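Local structure of histone deacetylase complex subunit SAP18 (Mus musculus, 4A6Q) at residues A[44-48]-A[49-53]; A[62-65]-A[66-70]; A[70-73]-A[74-77]; A[125-128]-A[129-133]. The protein enhances SIN3-HDAC1-mediated transcriptional repression and serves as an auxiliary component of the splicing-dependent exon junction complex on mRNA. All coordinates share one frame; numbering follows the deposited sequence. Where two conformers were deposited one is given.

Interaction 1 of 4, residues A[44-48]-A[49-53]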
ATOM      1  N   ASP A  44      17.302  -2.981  -2.558  1.00 18.21           N
ATOM      2  CA  ASP A  44      18.390  -2.484  -3.395  1.00 22.45           C
ATOM      3  C   ASP A  44      17.889  -1.802  -4.672  1.00 24.36           C
ATOM      4  O   ASP A  44      18.609  -1.021  -5.287  1.00 29.12           O
ATOM      5  CB  ASP A  44      19.442  -3.581  -3.690  1.00 23.67           C
ATOM      6  CG  ASP A  44      18.824  -4.869  -4.223  1.00 36.27           C
ATOM      7  OD1 ASP A  44      18.352  -5.682  -3.400  1.00 40.58           O
ATOM      8  OD2 ASP A  44      18.833  -5.083  -5.453  1.00 41.43           O
ATOM      9  N   GLU A  45      16.648  -2.072  -5.063  1.00 21.06           N
ATOM     10  CA  GLU A  45      16.082  -1.440  -6.247  1.00 20.89           C
ATOM     11  C   GLU A  45      15.561  -0.033  -5.922  1.00 22.13           C
ATOM     12  O   GLU A  45      15.145   0.688  -6.819  1.00 24.04           O
ATOM     13  CB  GLU A  45      14.957  -2.298  -6.866  1.00 19.92           C
ATOM     14  CG  GLU A  45      15.397  -3.690  -7.386  1.00 19.83           C
ATOM     15  CD  GLU A  45      14.278  -4.483  -8.051  1.00 23.47           C
ATOM     16  OE1 GLU A  45      13.981  -4.203  -9.232  1.00 32.90           O
ATOM     17  OE2 GLU A  45      13.688  -5.374  -7.394  1.00 22.24           O
ATOM     18  N   PHE A  46      15.570   0.336  -4.640  1.00 19.75           N
ATOM     19  CA  PHE A  46      15.161   1.680  -4.206  1.00 18.46           C
ATOM     20  C   PHE A  46      16.325   2.490  -3.607  1.00 25.58           C
ATOM     21  O   PHE A  46      16.127   3.567  -3.021  1.00 26.08           O
ATOM     22  CB  PHE A  46      13.986   1.591  -3.206  1.00 13.75           C
ATOM     23  CG  PHE A  46      12.695   1.173  -3.834  1.00 15.09           C
ATOM     24  CD1 PHE A  46      11.842   2.120  -4.381  1.00 16.49           C
ATOM     25  CD2 PHE A  46      12.314  -0.171  -3.888  1.00 17.53           C
ATOM     26  CE1 PHE A  46      10.671   1.766  -4.964  1.00 15.83           C
ATOM     27  CE2 PHE A  46      11.140  -0.521  -4.480  1.00 19.73           C
ATOM     28  CZ  PHE A  46      10.316   0.433  -5.023  1.00 16.17           C
ATOM     29  N   SER A  47      17.544   1.988  -3.785  1.00 23.49           N
ATOM     30  CA  SER A  47      18.707   2.596  -3.162  1.00 22.27           C
ATOM     31  C   SER A  47      19.410   3.599  -4.077  1.00 23.67           C
ATOM     32  O   SER A  47      19.138   3.672  -5.275  1.00 21.67           O
ATOM     33  CB  SER A  47      19.704   1.506  -2.793  1.00 28.54           C
ATOM     34  OG  SER A  47      20.214   0.909  -3.974  1.00 28.52           O
ATOM     35  N   ARG A  48      20.324   4.357  -3.478  1.00 23.97           N
ATOM     36  CA  ARG A  48      21.208   5.273  -4.201  1.00 28.53           C
ATOM     37  C   ARG A  48      20.461   6.253  -5.078  1.00 29.97           C
ATOM     38  O   ARG A  48      20.936   6.606  -6.158  1.00 33.48           O
ATOM     39  CB  ARG A  48      22.230   4.485  -5.042  1.00 32.37           C
ATOM     40  CG  ARG A  48      23.276   3.741  -4.228  1.00 36.62           C
ATOM     41  CD  ARG A  48      24.104   2.787  -5.097  1.00 42.04           C
ATOM     42  NE  ARG A  48      23.455   1.485  -5.261  1.00 46.12           N
ATOM     43  CZ  ARG A  48      23.168   0.928  -6.438  1.00 50.45           C
ATOM     44  NH1 ARG A  48      23.476   1.560  -7.570  1.00 50.48           N
ATOM     45  NH2 ARG A  48      22.577  -0.263  -6.483  1.00 51.24           N
ATOM     46  N   GLY A  49      19.289   6.688  -4.620  1.00 31.19           N
ATOM     47  CA  GLY A  49      18.492   7.653  -5.349  1.00 29.88           C
ATOM     48  C   GLY A  49      17.684   7.093  -6.511  1.00 27.54           C
ATOM     49  O   GLY A  49      17.106   7.854  -7.279  1.00 29.44           O
ATOM     50  N   ASN A  50      17.638   5.768  -6.645  1.00 21.43           N
ATOM     51  CA  ASN A  50      16.918   5.171  -7.771  1.00 22.90           C
ATOM     52  C   ASN A  50      15.592   4.541  -7.378  1.00 22.06           C
ATOM     53  O   ASN A  50      15.371   4.219  -6.219  1.00 21.21           O
ATOM     54  CB  ASN A  50      17.783   4.098  -8.448  1.00 25.41           C
ATOM     55  CG  ASN A  50      19.056   4.661  -9.050  1.00 29.36           C
ATOM     56  OD1 ASN A  50      19.033   5.644  -9.787  1.00 35.60           O
ATOM     57  ND2 ASN A  50      20.175   4.036  -8.728  1.00 30.90           N
ATOM     58  N   VAL A  51      14.712   4.383  -8.363  1.00 18.41           N
ATOM     59  CA  VAL A  51      13.494   3.592  -8.224  1.00 16.60           C
ATOM     60  C   VAL A  51      13.435   2.688  -9.456  1.00 16.80           C
ATOM     61  O   VAL A  51      14.133   2.959 -10.442  1.00 17.54           O
ATOM     62  CB  VAL A  51      12.237   4.481  -8.159  1.00 17.80           C
ATOM     63  CG1 VAL A  51      12.251   5.371  -6.910  1.00 20.14           C
ATOM     64  CG2 VAL A  51      12.134   5.338  -9.415  1.00 16.67           C
ATOM     65  N   PRO A  52      12.622   1.617  -9.413  1.00 17.14           N
ATOM     66  CA  PRO A  52      12.399   0.808 -10.630  1.00 17.41           C
ATOM     67  C   PRO A  52      11.979   1.679 -11.826  1.00 15.23           C
ATOM     68  O   PRO A  52      11.327   2.695 -11.659  1.00 17.15           O
ATOM     69  CB  PRO A  52      11.272  -0.131 -10.217  1.00 17.83           C
ATOM     70  CG  PRO A  52      11.482  -0.309  -8.713  1.00 14.66           C
ATOM     71  CD  PRO A  52      11.908   1.065  -8.238  1.00 13.76           C
ATOM     72  N   SER A  53      12.397   1.282 -13.026  1.00 16.22           N
ATOM     73  CA  SER A  53      12.207   2.083 -14.232  1.00 17.05           C
ATOM     74  C   SER A  53      10.804   1.952 -14.826  1.00 16.68           C
ATOM     75  O   SER A  53      10.524   2.529 -15.876  1.00 17.04           O
ATOM     76  CB  SER A  53      13.254   1.696 -15.279  1.00 15.97           C
ATOM     77  OG  SER A  53      14.581   2.040 -14.858  1.00 19.55           O
TER
HETATM   78  O   HOH W   1      19.794   1.297  -7.172  1.00 45.60           O
HETATM   79  O   HOH W   2      17.586   5.834  -2.333  1.00 29.02           O
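G49 meets S47 and R48 at the tip of a tight reversal, where its phi of 79° is a value that favours glycine. Its N donates to a water 3.0 Å from G49 N, and the same water donates to F46 O, so the two backbone groups are bridged rather than joined directly. N50 closes the turn: N50 N lies 2.9 Å from S47 O with an angle of 159° at the hydrogen, although the donor sits well above the carbonyl plane. Its side chain adds a second link, ND2 donating to a water that in turn donates to S47 O and D44 O. N50 O meanwhile receives a CA-H...O contact from F46 CA at 3.2 Å. V51 brings CG1 obliquely to F46 CD1, 4.1 Å away. P52 lays CD over one face of the F46 ring, 3.8 Å from its centroid and 24° off the normal, a CH-pi contact. Replacing F46 with an alanine would probably leave P52 CD and V51 CG1 without their aromatic partner and open a gap beside F33 and Y132. The S47 to N50 reversal is a type I' beta turn, here in the long loop joining strands 28-35 and 56-60.

Interaction 2 of 4, residues A[62-65]-A[66-70]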
HETATM    1  N   MSE A  62      -6.220   9.421   1.241  1.00 13.00           N
HETATM    2  CA  MSE A  62      -5.738   8.561   2.334  1.00 12.24           C
HETATM    3  C   MSE A  62      -6.684   7.416   2.676  1.00 12.88           C
HETATM    4  O   MSE A  62      -6.271   6.478   3.344  1.00 13.39           O
HETATM    5  CB  MSE A  62      -5.447   9.396   3.597  1.00 12.95           C
HETATM    6  CG  MSE A  62      -4.323  10.373   3.422  1.00 13.39           C
HETATM    7 SE   MSE A  62      -2.675   9.398   3.246  1.00 34.00          SE
HETATM    8  CE  MSE A  62      -2.712   8.306   4.842  1.00 21.71           C
ATOM      9  N   ASP A  63      -7.936   7.502   2.243  1.00 11.58           N
ATOM     10  CA  ASP A  63      -8.898   6.399   2.454  1.00 13.49           C
ATOM     11  C   ASP A  63      -9.043   5.502   1.240  1.00 12.98           C
ATOM     12  O   ASP A  63      -9.998   4.701   1.160  1.00 14.02           O
ATOM     13  CB  ASP A  63     -10.257   6.930   2.992  1.00 13.63           C
ATOM     14  CG  ASP A  63     -11.030   7.771   1.977  1.00 13.64           C
ATOM     15  OD1 ASP A  63     -10.451   8.156   0.923  1.00 13.22           O
ATOM     16  OD2 ASP A  63     -12.219   8.053   2.242  1.00 16.36           O
ATOM     17  N   ALA A  64      -8.097   5.602   0.303  1.00 11.04           N
ATOM     18  CA  ALA A  64      -8.045   4.641  -0.787  1.00 11.56           C
ATOM     19  C   ALA A  64      -7.929   3.208  -0.216  1.00 11.86           C
ATOM     20  O   ALA A  64      -7.105   2.947   0.665  1.00 13.43           O
ATOM     21  CB  ALA A  64      -6.868   4.929  -1.686  1.00 13.96           C
ATOM     22  N   THR A  65      -8.719   2.289  -0.768  1.00  9.98           N
ATOM     23  CA  THR A  65      -8.687   0.862  -0.344  1.00 10.85           C
ATOM     24  C   THR A  65      -7.892   0.015  -1.311  1.00 10.79           C
ATOM     25  O   THR A  65      -7.657   0.401  -2.467  1.00 10.88           O
ATOM     26  CB  THR A  65     -10.086   0.260  -0.272  1.00 11.87           C
ATOM     27  OG1 THR A  65     -10.655   0.221  -1.586  1.00 14.64           O
ATOM     28  CG2 THR A  65     -10.981   1.112   0.652  1.00 14.45           C
ATOM     29  N   LEU A  66      -7.464  -1.150  -0.836  1.00 11.29           N
ATOM     30  CA  LEU A  66      -6.729  -2.027  -1.741  1.00 11.04           C
ATOM     31  C   LEU A  66      -7.541  -2.366  -3.006  1.00 11.72           C
ATOM     32  O   LEU A  66      -6.975  -2.422  -4.128  1.00 13.13           O
ATOM     33  CB  LEU A  66      -6.288  -3.320  -1.031  1.00 12.61           C
ATOM     34  CG  LEU A  66      -5.389  -3.105   0.170  1.00 13.02           C
ATOM     35  CD1 LEU A  66      -4.844  -4.447   0.608  1.00 14.83           C
ATOM     36  CD2 LEU A  66      -4.256  -2.107  -0.096  1.00 14.77           C
ATOM     37  N   LYS A  67      -8.846  -2.617  -2.879  1.00 13.43           N
ATOM     38  CA  LYS A  67      -9.689  -2.934  -4.040  1.00 16.16           C
ATOM     39  C   LYS A  67      -9.801  -1.784  -5.030  1.00 14.36           C
ATOM     40  O   LYS A  67      -9.769  -1.957  -6.247  1.00 14.81           O
ATOM     41  CB  LYS A  67     -11.108  -3.329  -3.599  1.00 18.67           C
ATOM     42  CG  LYS A  67     -11.393  -4.811  -3.480  1.00 19.19           C
ATOM     43  CD  LYS A  67     -10.953  -5.672  -4.671  1.00 18.14           C
ATOM     44  CE  LYS A  67     -11.403  -7.114  -4.445  1.00 21.86           C
ATOM     45  NZ  LYS A  67     -11.131  -8.045  -5.586  1.00 16.01           N
ATOM     46  N   GLU A  68      -9.884  -0.560  -4.499  1.00 11.31           N
ATOM     47  CA  GLU A  68      -9.936   0.605  -5.356  1.00 13.51           C
ATOM     48  C   GLU A  68      -8.668   0.692  -6.186  1.00 13.85           C
ATOM     49  O   GLU A  68      -8.683   1.032  -7.376  1.00 15.12           O
ATOM     50  CB  GLU A  68     -10.086   1.868  -4.484  1.00 14.62           C
ATOM     51  CG  GLU A  68     -10.182   3.152  -5.246  1.00 13.98           C
ATOM     52  CD  GLU A  68     -10.471   4.363  -4.355  1.00 15.36           C
ATOM     53  OE1 GLU A  68     -10.469   4.219  -3.109  1.00 15.09           O
ATOM     54  OE2 GLU A  68     -10.776   5.432  -4.942  1.00 15.03           O
ATOM     55  N   LEU A  69      -7.530   0.435  -5.535  1.00 11.87           N
ATOM     56  CA  LEU A  69      -6.269   0.519  -6.242  1.00 13.41           C
ATOM     57  C   LEU A  69      -6.062  -0.601  -7.241  1.00 14.01           C
ATOM     58  O   LEU A  69      -5.522  -0.375  -8.311  1.00 13.40           O
ATOM     59  CB  LEU A  69      -5.109   0.598  -5.240  1.00 13.73           C
ATOM     60  CG  LEU A  69      -5.218   1.849  -4.342  1.00 13.72           C
ATOM     61  CD1 LEU A  69      -4.176   1.773  -3.234  1.00 16.44           C
ATOM     62  CD2 LEU A  69      -5.015   3.145  -5.178  1.00 16.50           C
ATOM     63  N   THR A  70      -6.501  -1.810  -6.920  1.00 13.91           N
ATOM     64  CA  THR A  70      -6.304  -2.872  -7.904  1.00 13.79           C
ATOM     65  C   THR A  70      -7.162  -2.656  -9.148  1.00 13.23           C
ATOM     66  O   THR A  70      -6.768  -3.036 -10.236  1.00 13.27           O
ATOM     67  CB  THR A  70      -6.593  -4.275  -7.375  1.00 19.59           C
ATOM     68  OG1 THR A  70      -7.982  -4.402  -7.128  1.00 20.76           O
ATOM     69  CG2 THR A  70      -5.796  -4.573  -6.116  1.00 14.35           C
TER
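T65 holds the first turn of helix 66-76 with two acceptors. Its side-chain OG1 takes the amide of E68, T65 OG1 to E68 N being 3.1 Å with an angle of 157° at the hydrogen, which makes T65 the N-cap. Its backbone carbonyl takes the next amide: L69 N is also 3.1 Å from T65 O, and the donor lies nearly along the C=O axis (160°). The cap depends on chi1 of 65°, which sets OG1 between the backbone N and the carbonyl carbon and turns it toward the helix end. An alanine here would remove OG1, and the E68 amide would probably lose its capping acceptor, with the start of the helix less firmly fixed.

E68 approaches T65 at about a right angle, its CB 3.4 Å from T65 OG1. With CG anti to the backbone N and an extended chain beyond it, the carboxylate reaches back along the preceding loop, where E68 OE1 lies 3.4 Å from A64 CA. The charged end has another partner, since E68 OE2 forms a salt bridge with R22, which also bridges to D63; D63 OD2 in addition accepts from I20 N.

Farther out, the L69 branch lies against the T65 carbonyl, L69 CG 3.4 Å from T65 O. The apolar contact is L69 CD2 with A64 CB, at 4.3 Å, while L66 and L69 carry the helix onto F89 of strand 86-94. A first-turn amide is thus met by a hydroxyl, and the like charges of D63 and E68 are probably offset by R22, which bridges to both.

Interaction 3 of 4, residues A[70-73]-A[74-77]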
ATOM      1  N   THR A  70      -6.501  -1.810  -6.920  1.00 13.91           N
ATOM      2  CA  THR A  70      -6.304  -2.872  -7.904  1.00 13.79           C
ATOM      3  C   THR A  70      -7.162  -2.656  -9.148  1.00 13.23           C
ATOM      4  O   THR A  70      -6.768  -3.036 -10.236  1.00 13.27           O
ATOM      5  CB  THR A  70      -6.593  -4.275  -7.375  1.00 19.59           C
ATOM      6  OG1 THR A  70      -7.982  -4.402  -7.128  1.00 20.76           O
ATOM      7  CG2 THR A  70      -5.796  -4.573  -6.116  1.00 14.35           C
ATOM      8  N   SER A  71      -8.312  -2.010  -9.000  1.00 15.76           N
ATOM      9  CA  SER A  71      -9.127  -1.668 -10.159  0.50 16.67           C
ATOM     10  C   SER A  71      -8.352  -0.807 -11.155  1.00 17.99           C
ATOM     11  O   SER A  71      -8.445  -1.019 -12.369  1.00 18.50           O
ATOM     12  CB  SER A  71     -10.408  -0.957  -9.735  0.50 17.78           C
ATOM     13  OG  SER A  71     -11.284  -0.840 -10.844  0.50 19.03           O
ATOM     14  N   LEU A  72      -7.566   0.143 -10.650  1.00 15.13           N
ATOM     15  CA  LEU A  72      -6.756   0.981 -11.532  1.00 14.26           C
ATOM     16  C   LEU A  72      -5.608   0.206 -12.184  1.00 16.20           C
ATOM     17  O   LEU A  72      -5.262   0.437 -13.344  1.00 16.70           O
ATOM     18  CB  LEU A  72      -6.221   2.199 -10.771  1.00 15.28           C
ATOM     19  CG  LEU A  72      -7.353   3.113 -10.280  1.00 19.90           C
ATOM     20  CD1 LEU A  72      -6.846   4.137  -9.275  1.00 22.23           C
ATOM     21  CD2 LEU A  72      -8.008   3.816 -11.433  1.00 21.45           C
ATOM     22  N   VAL A  73      -4.983  -0.691 -11.421  1.00 14.41           N
ATOM     23  CA  VAL A  73      -3.917  -1.511 -11.968  1.00 15.60           C
ATOM     24  C   VAL A  73      -4.466  -2.374 -13.110  1.00 14.72           C
ATOM     25  O   VAL A  73      -3.825  -2.527 -14.156  1.00 15.48           O
ATOM     26  CB  VAL A  73      -3.281  -2.366 -10.854  1.00 14.81           C
ATOM     27  CG1 VAL A  73      -2.244  -3.377 -11.417  1.00 17.15           C
ATOM     28  CG2 VAL A  73      -2.615  -1.467  -9.831  1.00 15.83           C
ATOM     29  N   LYS A  74      -5.674  -2.896 -12.937  1.00 16.18           N
ATOM     30  CA  LYS A  74      -6.273  -3.735 -13.986  1.00 17.38           C
ATOM     31  C   LYS A  74      -6.543  -3.007 -15.310  1.00 18.92           C
ATOM     32  O   LYS A  74      -6.539  -3.639 -16.376  1.00 22.64           O
ATOM     33  CB  LYS A  74      -7.549  -4.378 -13.475  1.00 18.85           C
ATOM     34  CG  LYS A  74      -7.318  -5.457 -12.474  1.00 19.87           C
ATOM     35  CD  LYS A  74      -8.579  -5.681 -11.681  1.00 20.73           C
ATOM     36  CE  LYS A  74      -8.335  -6.614 -10.560  1.00 22.15           C
ATOM     37  NZ  LYS A  74      -9.585  -6.784  -9.767  1.00 22.58           N
ATOM     38  N   GLU A  75      -6.786  -1.703 -15.241  1.00 18.28           N
ATOM     39  CA  GLU A  75      -6.939  -0.857 -16.425  1.00 19.00           C
ATOM     40  C   GLU A  75      -5.705  -0.918 -17.319  1.00 22.71           C
ATOM     41  O   GLU A  75      -5.831  -0.870 -18.543  1.00 26.60           O
ATOM     42  CB  GLU A  75      -7.218   0.621 -16.044  1.00 28.88           C
ATOM     43  CG  GLU A  75      -8.581   0.880 -15.377  1.00 29.65           C
ATOM     44  CD  GLU A  75      -8.838   2.342 -14.930  1.00 29.88           C
ATOM     45  OE1 GLU A  75      -7.977   3.251 -15.082  1.00 25.62           O
ATOM     46  OE2 GLU A  75      -9.938   2.581 -14.386  1.00 32.79           O
ATOM     47  N   VAL A  76      -4.506  -0.964 -16.725  1.00 17.98           N
ATOM     48  CA  VAL A  76      -3.302  -0.924 -17.548  1.00 18.97           C
ATOM     49  C   VAL A  76      -2.691  -2.290 -17.797  1.00 18.62           C
ATOM     50  O   VAL A  76      -1.924  -2.445 -18.731  1.00 20.90           O
ATOM     51  CB  VAL A  76      -2.198   0.001 -16.988  1.00 26.95           C
ATOM     52  CG1 VAL A  76      -2.509   1.459 -17.328  1.00 26.33           C
ATOM     53  CG2 VAL A  76      -2.044  -0.200 -15.516  1.00 30.81           C
ATOM     54  N   TYR A  77      -2.993  -3.271 -16.942  1.00 17.80           N
ATOM     55  CA  TYR A  77      -2.468  -4.618 -17.100  0.50 18.79           C
ATOM     56  C   TYR A  77      -3.655  -5.583 -17.115  1.00 19.79           C
ATOM     57  O   TYR A  77      -3.952  -6.214 -16.108  1.00 19.30           O
ATOM     58  CB  TYR A  77      -1.531  -4.899 -15.917  0.50 20.26           C
ATOM     59  CG  TYR A  77      -0.650  -6.129 -15.992  0.50 20.23           C
ATOM     60  CD1 TYR A  77       0.315  -6.274 -16.982  0.50 21.06           C
ATOM     61  CD2 TYR A  77      -0.742  -7.121 -15.024  0.50 22.50           C
ATOM     62  CE1 TYR A  77       1.134  -7.395 -17.020  0.50 24.12           C
ATOM     63  CE2 TYR A  77       0.067  -8.229 -15.052  0.50 21.43           C
ATOM     64  CZ  TYR A  77       1.000  -8.371 -16.053  0.50 23.22           C
ATOM     65  OH  TYR A  77       1.804  -9.488 -16.065  0.50 24.19           O
TER
HETATM   66  O   HOH W   3      -8.415  -7.463  -6.856  1.00  8.65           O
HETATM   67  O   HOH W   4     -10.559  -4.310  -8.329  1.00 23.39           O
HETATM   68  O   HOH W   5     -10.844   1.771 -11.898  1.00 40.00           O
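K74 runs back alongside T70, one helical turn earlier, and most of its length passes the T70 carbonyl. K74 CB is 3.6 Å from T70 O and equally far from S71 O. CG comes closer, K74 CG to T70 O being 3.3 Å, because chi1 of -72° sets CG beside the backbone N and anti to the carbonyl carbon. From there the chain is extended: CD still lies by T70 O, CE lies to one side of both that oxygen and the T70 hydroxyl, and NZ stops 3.9 Å from T70 OG1. Two waters span this last interval, each accepting from K74 NZ and each hydrogen-bonded to T70 OG1; the shorter lysine link is 3.0 Å from K74 NZ to its water.

All this happens on the last turns of helix 66-76, the helix of a ubiquitin-like fold, packed on the mixed sheet through V73, which touches I135 and I137 of strand 132-138. The backbone bond from K74 N to T70 O is a regular one, whereas E75 N is held weakly by both S71 O and L72 O. At the end V73 O accepts two amides, V76 N from above the carbonyl plane and Y77 N, at 3.0 Å from V73 O, nearly in line with the C=O bond.

L72 and E75 lie side by side, pointing the same way, with L72 CD2 3.7 Å from E75 OE1; L72 also touches I58 of strand 56-60.

Interaction 4 of 4, residues A[125-128]-A[129-133]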
ATOM      1  N   GLN A 125      -2.863   1.891   7.454  1.00 14.16           N
ATOM      2  CA  GLN A 125      -1.526   1.280   7.495  1.00 11.93           C
ATOM      3  C   GLN A 125      -0.429   2.324   7.716  1.00 15.07           C
ATOM      4  O   GLN A 125       0.750   2.036   7.528  1.00 20.09           O
ATOM      5  CB  GLN A 125      -1.273   0.492   6.209  1.00 12.47           C
ATOM      6  CG  GLN A 125      -2.338  -0.527   5.919  1.00 12.44           C
ATOM      7  CD  GLN A 125      -2.450  -1.534   7.024  1.00 16.15           C
ATOM      8  OE1 GLN A 125      -1.459  -2.229   7.331  1.00 16.91           O
ATOM      9  NE2 GLN A 125      -3.630  -1.625   7.660  1.00 17.54           N
ATOM     10  N   LYS A 126      -0.833   3.532   8.106  1.00 14.22           N
ATOM     11  CA  LYS A 126       0.063   4.675   8.347  1.00 17.16           C
ATOM     12  C   LYS A 126       0.950   5.025   7.167  1.00 18.57           C
ATOM     13  O   LYS A 126       2.099   5.435   7.316  1.00 20.75           O
ATOM     14  CB  LYS A 126       0.860   4.444   9.608  1.00 25.49           C
ATOM     15  CG  LYS A 126      -0.084   4.110  10.725  1.00 32.28           C
ATOM     16  CD  LYS A 126       0.109   5.010  11.849  1.00 42.32           C
ATOM     17  CE  LYS A 126       1.240   4.476  12.606  1.00 48.69           C
ATOM     18  NZ  LYS A 126       1.490   5.329  13.796  1.00 53.88           N
ATOM     19  N   PHE A 127       0.397   4.865   5.987  1.00 16.18           N
ATOM     20  CA  PHE A 127       1.009   5.363   4.763  1.00 14.55           C
ATOM     21  C   PHE A 127       1.259   6.855   4.917  1.00 17.95           C
ATOM     22  O   PHE A 127       0.437   7.579   5.498  1.00 18.10           O
ATOM     23  CB  PHE A 127       0.047   5.117   3.585  1.00 14.31           C
ATOM     24  CG  PHE A 127       0.577   5.619   2.294  1.00 13.48           C
ATOM     25  CD1 PHE A 127       1.444   4.857   1.538  1.00 15.52           C
ATOM     26  CD2 PHE A 127       0.199   6.881   1.845  1.00 20.00           C
ATOM     27  CE1 PHE A 127       1.940   5.351   0.336  1.00 18.41           C
ATOM     28  CE2 PHE A 127       0.686   7.368   0.680  1.00 19.65           C
ATOM     29  CZ  PHE A 127       1.557   6.610  -0.069  1.00 16.65           C
ATOM     30  N   GLN A 128       2.388   7.310   4.391  1.00 16.16           N
ATOM     31  CA  GLN A 128       2.697   8.737   4.351  1.00 13.33           C
ATOM     32  C   GLN A 128       3.040   9.128   2.952  1.00 13.88           C
ATOM     33  O   GLN A 128       3.626   8.364   2.197  1.00 16.58           O
ATOM     34  CB  GLN A 128       3.877   9.061   5.280  1.00 16.23           C
ATOM     35  CG  GLN A 128       3.513   8.825   6.720  1.00 19.97           C
ATOM     36  CD  GLN A 128       4.579   9.230   7.712  1.00 28.00           C
ATOM     37  OE1 GLN A 128       4.283   9.422   8.882  1.00 34.70           O
ATOM     38  NE2 GLN A 128       5.813   9.352   7.258  1.00 22.60           N
ATOM     39  N   ILE A 129       2.675  10.361   2.589  1.00 20.00           N
ATOM     40  CA  ILE A 129       3.071  10.890   1.304  1.00 21.86           C
ATOM     41  C   ILE A 129       4.571  10.813   1.289  1.00 27.55           C
ATOM     42  O   ILE A 129       5.213  11.165   2.272  1.00 31.11           O
ATOM     43  CB  ILE A 129       2.612  12.381   1.133  1.00 31.98           C
ATOM     44  CG1 ILE A 129       1.278  12.431   0.415  1.00 31.78           C
ATOM     45  CG2 ILE A 129       3.629  13.200   0.383  1.00 35.43           C
ATOM     46  CD1 ILE A 129       0.199  11.787   1.196  1.00 29.61           C
ATOM     47  N   GLY A 130       5.142  10.330   0.200  1.00 25.18           N
ATOM     48  CA  GLY A 130       6.577  10.181   0.172  1.00 20.40           C
ATOM     49  C   GLY A 130       6.895   8.702   0.147  1.00 18.99           C
ATOM     50  O   GLY A 130       7.973   8.297  -0.320  1.00 20.90           O
ATOM     51  N   ASP A 131       5.983   7.907   0.703  1.00 13.55           N
ATOM     52  CA  ASP A 131       6.166   6.450   0.619  1.00 13.49           C
ATOM     53  C   ASP A 131       5.789   5.974  -0.770  1.00 15.18           C
ATOM     54  O   ASP A 131       4.995   6.616  -1.461  1.00 17.73           O
ATOM     55  CB  ASP A 131       5.247   5.707   1.590  1.00 13.87           C
ATOM     56  CG  ASP A 131       5.507   6.006   3.053  1.00 13.40           C
ATOM     57  OD1 ASP A 131       6.587   6.565   3.420  1.00 13.78           O
ATOM     58  OD2 ASP A 131       4.625   5.647   3.882  1.00 13.65           O
ATOM     59  N   TYR A 132       6.266   4.785  -1.140  1.00 13.54           N
ATOM     60  CA  TYR A 132       5.844   4.125  -2.391  1.00 12.51           C
ATOM     61  C   TYR A 132       4.972   2.923  -2.089  1.00 11.84           C
ATOM     62  O   TYR A 132       5.033   2.354  -0.977  1.00 12.27           O
ATOM     63  CB  TYR A 132       7.055   3.662  -3.210  1.00 12.17           C
ATOM     64  CG  TYR A 132       8.132   4.718  -3.358  1.00 10.93           C
ATOM     65  CD1 TYR A 132       7.840   5.933  -3.930  1.00 16.40           C
ATOM     66  CD2 TYR A 132       9.430   4.468  -2.958  1.00 13.56           C
ATOM     67  CE1 TYR A 132       8.821   6.919  -4.079  1.00 19.37           C
ATOM     68  CE2 TYR A 132      10.403   5.433  -3.102  1.00 16.29           C
ATOM     69  CZ  TYR A 132      10.093   6.647  -3.676  1.00 19.45           C
ATOM     70  OH  TYR A 132      11.064   7.635  -3.831  1.00 25.40           O
ATOM     71  N   LEU A 133       4.130   2.547  -3.051  1.00  9.42           N
ATOM     72  CA  LEU A 133       3.370   1.295  -2.920  1.00  9.89           C
ATOM     73  C   LEU A 133       3.919   0.261  -3.880  1.00 12.76           C
ATOM     74  O   LEU A 133       4.175   0.565  -5.040  1.00 15.57           O
ATOM     75  CB  LEU A 133       1.909   1.573  -3.260  1.00 13.54           C
ATOM     76  CG  LEU A 133       0.889   0.538  -2.817  1.00 16.25           C
ATOM     77  CD1 LEU A 133       0.789   0.473  -1.272  1.00 17.11           C
ATOM     78  CD2 LEU A 133      -0.464   0.960  -3.416  1.00 14.64           C
TER
HETATM   79  O   HOH W   6       7.003   9.320   4.295  1.00 31.97           O
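D131 and Q128 exchange two hydrogen bonds across a tight reversal. The amide of D131 donates to Q128 O, and D131 N to Q128 O measures 2.8 Å with an angle of 159° at the hydrogen. In return the amide of Q128 donates to the aspartate side chain: Q128 N is 2.8 Å from D131 OD2, which it meets from above the carboxylate plane, 59° out of it. The first torsion of D131 turns the carboxylate back to that amide, setting CG beside its own backbone N. A water accepts from Q128 NE2 and lies within bonding distance of both D131 OD1, at 2.9 Å, and I129 O, which compete with other acceptors for its protons.

The reversal from Q128 to D131 is a type II beta turn. G130 has a positive phi, and at its backbone angles a side chain would be jammed against the carbonyl of I129, so glycine is called for.

F127 packs beside the pair, its side chain sliding past D131 in the opposite direction. F127 CE1 reaches 3.6 Å from D131 CB, with ring and carboxylate planes 88° apart. I129 CD1 is a more distant neighbour of F127 CE2, at 4.5 Å.

The turn leads straight into strand 132-138, which runs between strands 28-35 and 86-94. F127 and I129 reach strand 28-35 at L30 and L28, D131 touches I91 and F93 of strand 86-94, and F127 also meets M62 before helix 66-76.

Interactions 2 and 3 both use helix 66-76, the first including the loop that leads into it, and they share T70, with centres about 12 Å apart. Interaction 4 touches interaction 2: L69 CD1 packs on L133 CD2 at 3.8 Å, and M62 CE lies 3.3 Å from F127 O. From interaction 3 it stays about 7 Å away at the nearest atoms. It also touches interaction 1, where F46 CE1 is 3.6 Å from Y132 CD2. Strand 132-138 thus connects the loop of residues 44-53 with the helix, although interactions 1 and 2 themselves stay about 15 Å apart at their nearest atoms. Interaction 4 falls in the region involved, by similarity, in splicing regulation.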